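Local coordinates for putative glutathionylspermidine synthase (Methylobacillus flagellatus, PDB 3N6X), which is a member of the circularly permuted ATP-grasp family and may join glutathione to spermidine at the expense of ATP, at residues A194-N206 with F432-G444. Numbering follows the deposited sequence.
Sequences APVEHYPQVLLNN and FVLSGKTVSLVPG. With GOL (glycerol), chain V.
Leu434 and Val442 meet Tyr199 and Val202 where helix 199-206 lies on a beta hairpin, strand 432-435 with strand 439-441, in the large mixed sheet of this circularly permuted ATP-grasp family member. The axes of the helix and strand 432-435 approach to 8.8 Å at 33°, and no direct hydrogen bond joins the segments. Apolar packing carries the contact. Leu434 forks beneath the helix: CD1 touches Tyr199 CE2 (3.7 Å) and Val202 CG1, while CD2 lies by the Tyr199 hydroxyl. The Tyr199 ring comes against the hairpin because chi1 of 173° sets CG opposite the backbone N, and it meets the leucine methyls obliquely; Ile144 of strand 144-151 also touches both residues. Val442 divides its methyls, CG1 reaching the Val196 carbonyl oxygen and CG2 the backbone of Tyr199 at CA (3.8 Å). Farther along, Ala194 CB presses on CG of Pro443 (3.5 Å), the central residue of an inverse gamma turn.

Polar links run through solvent and glycerol, the latter probably from the crystallisation liquor. His198 NE2 hydrogen-bonds glycerol O1 (2.9 Å, 159°), which lies near the ring plane, while Val442 CG2 sits over one face; Ser440 OG binds glycerol O3. Shortening His198 to an alanine is likely to leave glycerol O1 without its nitrogen partner and to bare part of Val442. One water donates to both Ala194 O and Pro443 O, tying the loop before the helix to the gamma turn.

At the hairpin bend the Asn206 amide lies over Gly436, where a beta carbon would collide with ND2. Asn206 OD1 rests 3.4 Å from Leu434 CB. A second water lies 2.9 Å from Asn206 OD1, with Thr438 O also within its reach, and stands 2.6 Å from Ser440 OG.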
loop_
_atom_site.group_PDB
_atom_site.type_symbol
_atom_site.label_atom_id
_atom_site.label_comp_id
_atom_site.label_asym_id
_atom_site.label_seq_id
_atom_site.Cartn_x
_atom_site.Cartn_y
_atom_site.Cartn_z
ATOM N N ALA A 194 15.431 13.017 2.895
ATOM C CA ALA A 194 15.368 12.760 1.450
ATOM C C ALA A 194 14.020 13.247 0.884
ATOM O O ALA A 194 12.997 13.119 1.557
ATOM C CB ALA A 194 15.548 11.278 1.169
ATOM N N PRO A 195 14.010 13.878 -0.318
ATOM C CA PRO A 195 12.740 14.397 -0.866
ATOM C C PRO A 195 11.830 13.304 -1.437
ATOM O O PRO A 195 12.300 12.216 -1.757
ATOM C CB PRO A 195 13.205 15.365 -1.947
ATOM C CG PRO A 195 14.488 14.791 -2.429
ATOM C CD PRO A 195 15.146 14.155 -1.231
ATOM N N VAL A 196 10.519 13.615 -1.594
ATOM C CA VAL A 196 9.518 12.655 -2.090
ATOM C C VAL A 196 8.714 13.189 -3.272
ATOM O O VAL A 196 8.071 12.402 -3.980
ATOM C CB VAL A 196 8.560 12.169 -0.955
ATOM C CG1 VAL A 196 9.286 11.275 0.041
ATOM C CG2 VAL A 196 7.888 13.346 -0.250
ATOM N N GLU A 197 8.698 14.527 -3.463
ATOM C CA GLU A 197 7.818 15.174 -4.454
ATOM C C GLU A 197 8.063 14.855 -5.927
ATOM O O GLU A 197 7.240 15.215 -6.774
ATOM C CB GLU A 197 7.644 16.674 -4.184
ATOM C CG GLU A 197 8.896 17.512 -4.381
ATOM C CD GLU A 197 8.671 18.984 -4.092
ATOM O OE1 GLU A 197 7.935 19.638 -4.868
ATOM O OE2 GLU A 197 9.180 19.469 -3.056
ATOM N N HIS A 198 9.141 14.119 -6.227
ATOM C CA HIS A 198 9.457 13.699 -7.597
ATOM C C HIS A 198 8.745 12.368 -7.972
ATOM O O HIS A 198 8.852 11.921 -9.115
ATOM C CB HIS A 198 10.974 13.575 -7.784
ATOM C CG HIS A 198 11.626 12.604 -6.842
ATOM N ND1 HIS A 198 11.584 12.788 -5.464
ATOM C CD2 HIS A 198 12.340 11.490 -7.109
ATOM C CE1 HIS A 198 12.268 11.784 -4.946
ATOM N NE2 HIS A 198 12.738 10.971 -5.895
ATOM N N TYR A 199 8.014 11.756 -7.007
ATOM C CA TYR A 199 7.276 10.499 -7.204
ATOM C C TYR A 199 6.419 10.512 -8.482
ATOM O O TYR A 199 6.634 9.660 -9.327
ATOM C CB TYR A 199 6.434 10.124 -5.944
ATOM C CG TYR A 199 5.523 8.928 -6.160
ATOM C CD1 TYR A 199 4.282 9.072 -6.788
ATOM C CD2 TYR A 199 5.908 7.648 -5.764
ATOM C CE1 TYR A 199 3.472 7.973 -7.047
ATOM C CE2 TYR A 199 5.089 6.543 -5.990
ATOM C CZ TYR A 199 3.879 6.707 -6.649
ATOM O OH TYR A 199 3.061 5.629 -6.874
ATOM N N PRO A 200 5.508 11.519 -8.699
ATOM C CA PRO A 200 4.680 11.512 -9.925
ATOM C C PRO A 200 5.454 11.477 -11.240
ATOM O O PRO A 200 5.016 10.818 -12.188
ATOM C CB PRO A 200 3.858 12.792 -9.788
ATOM C CG PRO A 200 3.753 12.995 -8.337
ATOM C CD PRO A 200 5.087 12.608 -7.795
ATOM N N GLN A 201 6.622 12.139 -11.291
ATOM C CA GLN A 201 7.442 12.154 -12.496
ATOM C C GLN A 201 8.223 10.858 -12.670
ATOM O O GLN A 201 8.425 10.419 -13.803
ATOM C CB GLN A 201 8.350 13.398 -12.543
ATOM C CG GLN A 201 7.585 14.693 -12.849
ATOM C CD GLN A 201 6.807 14.641 -14.146
ATOM O OE1 GLN A 201 7.321 14.271 -15.208
ATOM N NE2 GLN A 201 5.562 15.044 -14.092
ATOM N N VAL A 202 8.612 10.211 -11.552
ATOM C CA VAL A 202 9.239 8.876 -11.591
ATOM C C VAL A 202 8.174 7.876 -12.108
ATOM O O VAL A 202 8.457 7.089 -13.002
ATOM C CB VAL A 202 9.807 8.441 -10.199
ATOM C CG1 VAL A 202 10.260 6.968 -10.218
ATOM C CG2 VAL A 202 10.952 9.360 -9.756
ATOM N N LEU A 203 6.937 7.976 -11.599
ATOM C CA LEU A 203 5.848 7.103 -12.051
ATOM C C LEU A 203 5.513 7.320 -13.544
ATOM O O LEU A 203 5.396 6.349 -14.286
ATOM C CB LEU A 203 4.589 7.280 -11.162
ATOM C CG LEU A 203 3.300 6.573 -11.653
ATOM C CD1 LEU A 203 3.504 5.063 -11.753
ATOM C CD2 LEU A 203 2.111 6.908 -10.742
ATOM N N LEU A 204 5.400 8.587 -13.987
ATOM C CA LEU A 204 5.130 8.878 -15.397
ATOM C C LEU A 204 6.220 8.283 -16.297
ATOM O O LEU A 204 5.909 7.675 -17.315
ATOM C CB LEU A 204 4.993 10.398 -15.631
ATOM C CG LEU A 204 4.833 10.846 -17.105
ATOM C CD1 LEU A 204 3.614 10.180 -17.771
ATOM C CD2 LEU A 204 4.744 12.333 -17.210
ATOM N N ASN A 205 7.485 8.420 -15.902
ATOM C CA ASN A 205 8.603 7.875 -16.672
ATOM C C ASN A 205 8.539 6.341 -16.769
ATOM O O ASN A 205 8.779 5.785 -17.842
ATOM C CB ASN A 205 9.918 8.325 -16.078
ATOM C CG ASN A 205 11.081 8.014 -16.952
ATOM O OD1 ASN A 205 11.186 8.512 -18.079
ATOM N ND2 ASN A 205 11.952 7.130 -16.473
ATOM N N ASN A 206 8.156 5.670 -15.669
ATOM C CA ASN A 206 7.967 4.221 -15.650
ATOM C C ASN A 206 6.796 3.781 -16.535
ATOM O O ASN A 206 6.869 2.707 -17.143
ATOM C CB ASN A 206 7.763 3.717 -14.216
ATOM C CG ASN A 206 9.037 3.563 -13.403
ATOM O OD1 ASN A 206 9.001 3.285 -12.213
ATOM N ND2 ASN A 206 10.180 3.780 -14.011
ATOM N N PHE A 432 5.948 2.528 -1.578
ATOM C CA PHE A 432 5.390 2.199 -2.882
ATOM C C PHE A 432 6.485 1.781 -3.835
ATOM O O PHE A 432 7.330 2.590 -4.183
ATOM C CB PHE A 432 4.598 3.402 -3.447
ATOM C CG PHE A 432 3.417 3.812 -2.592
ATOM C CD1 PHE A 432 3.589 4.652 -1.490
ATOM C CD2 PHE A 432 2.139 3.324 -2.860
ATOM C CE1 PHE A 432 2.505 4.996 -0.675
ATOM C CE2 PHE A 432 1.054 3.674 -2.046
ATOM C CZ PHE A 432 1.244 4.504 -0.959
ATOM N N VAL A 433 6.495 0.520 -4.235
ATOM C CA VAL A 433 7.523 0.019 -5.131
ATOM C C VAL A 433 7.104 0.267 -6.571
ATOM O O VAL A 433 6.005 -0.136 -6.979
ATOM C CB VAL A 433 7.858 -1.475 -4.870
ATOM C CG1 VAL A 433 8.942 -1.960 -5.819
ATOM C CG2 VAL A 433 8.274 -1.701 -3.423
ATOM N N LEU A 434 7.997 0.898 -7.358
ATOM C CA LEU A 434 7.728 1.219 -8.757
ATOM C C LEU A 434 8.550 0.372 -9.690
ATOM O O LEU A 434 9.766 0.351 -9.578
ATOM C CB LEU A 434 7.973 2.727 -9.017
ATOM C CG LEU A 434 7.106 3.697 -8.173
ATOM C CD1 LEU A 434 7.486 5.132 -8.442
ATOM C CD2 LEU A 434 5.609 3.498 -8.454
ATOM N N SER A 435 7.895 -0.343 -10.601
ATOM C CA SER A 435 8.579 -1.192 -11.582
ATOM C C SER A 435 8.265 -0.726 -12.998
ATOM O O SER A 435 7.110 -0.714 -13.411
ATOM C CB SER A 435 8.166 -2.661 -11.430
ATOM O OG SER A 435 8.279 -3.138 -10.103
ATOM N N GLY A 436 9.299 -0.344 -13.712
ATOM C CA GLY A 436 9.230 0.040 -15.114
ATOM C C GLY A 436 10.298 -0.729 -15.838
ATOM O O GLY A 436 10.260 -1.965 -15.857
ATOM N N LYS A 437 11.343 -0.039 -16.297
ATOM C CA LYS A 437 12.496 -0.759 -16.831
ATOM C C LYS A 437 13.395 -1.144 -15.672
ATOM O O LYS A 437 14.087 -2.158 -15.737
ATOM C CB LYS A 437 13.231 0.051 -17.908
ATOM C CG LYS A 437 12.695 -0.254 -19.313
ATOM C CD LYS A 437 13.232 0.702 -20.380
ATOM C CE LYS A 437 12.287 0.838 -21.565
ATOM N NZ LYS A 437 12.104 -0.449 -22.299
ATOM N N THR A 438 13.268 -0.406 -14.545
ATOM C CA THR A 438 13.970 -0.679 -13.282
ATOM C C THR A 438 12.971 -0.735 -12.125
ATOM O O THR A 438 11.861 -0.207 -12.232
ATOM C CB THR A 438 15.033 0.400 -13.001
ATOM O OG1 THR A 438 14.433 1.695 -13.147
ATOM C CG2 THR A 438 16.256 0.267 -13.906
ATOM N N VAL A 439 13.376 -1.357 -11.013
ATOM C CA VAL A 439 12.548 -1.450 -9.823
ATOM C C VAL A 439 13.135 -0.524 -8.755
ATOM O O VAL A 439 14.318 -0.634 -8.428
ATOM C CB VAL A 439 12.389 -2.910 -9.334
ATOM C CG1 VAL A 439 11.378 -2.993 -8.204
ATOM C CG2 VAL A 439 11.990 -3.833 -10.484
ATOM N N SER A 440 12.340 0.446 -8.286
ATOM C CA SER A 440 12.831 1.451 -7.354
ATOM C C SER A 440 11.765 1.909 -6.388
ATOM O O SER A 440 10.582 1.616 -6.575
ATOM C CB SER A 440 13.398 2.655 -8.116
ATOM O OG SER A 440 12.413 3.291 -8.920
ATOM N N LEU A 441 12.196 2.613 -5.333
ATOM C CA LEU A 441 11.334 3.208 -4.336
ATOM C C LEU A 441 11.747 4.642 -4.186
ATOM O O LEU A 441 12.939 4.922 -4.051
ATOM C CB LEU A 441 11.527 2.524 -2.972
ATOM C CG LEU A 441 10.796 1.247 -2.732
ATOM C CD1 LEU A 441 11.682 0.077 -3.003
ATOM C CD2 LEU A 441 10.333 1.164 -1.310
ATOM N N VAL A 442 10.781 5.552 -4.137
ATOM C CA VAL A 442 11.049 6.938 -3.775
ATOM C C VAL A 442 11.264 6.898 -2.236
ATOM O O VAL A 442 10.597 6.111 -1.572
ATOM C CB VAL A 442 9.863 7.867 -4.207
ATOM C CG1 VAL A 442 9.843 9.170 -3.418
ATOM C CG2 VAL A 442 9.907 8.141 -5.707
ATOM N N PRO A 443 12.273 7.611 -1.667
ATOM C CA PRO A 443 12.525 7.486 -0.213
ATOM C C PRO A 443 11.450 8.136 0.665
ATOM O O PRO A 443 11.690 9.144 1.347
ATOM C CB PRO A 443 13.903 8.128 -0.037
ATOM C CG PRO A 443 13.995 9.102 -1.148
ATOM C CD PRO A 443 13.237 8.528 -2.306
ATOM N N GLY A 444 10.290 7.514 0.680
ATOM C CA GLY A 444 9.160 7.951 1.478
ATOM C C GLY A 444 8.144 6.854 1.641
ATOM O O GLY A 444 8.213 5.832 0.955
HETATM C C1 GOL V . 14.323 7.704 -5.551
HETATM O O1 GOL V . 14.806 9.008 -5.250
HETATM C C2 GOL V . 13.767 7.683 -6.957
HETATM O O2 GOL V . 14.593 8.514 -7.842
HETATM C C3 GOL V . 13.730 6.224 -7.418
HETATM O O3 GOL V . 13.491 6.161 -8.821
HETATM O O HOH W 1 11.881 11.206 3.194
HETATM O O HOH W 2 11.529 2.314 -11.150
#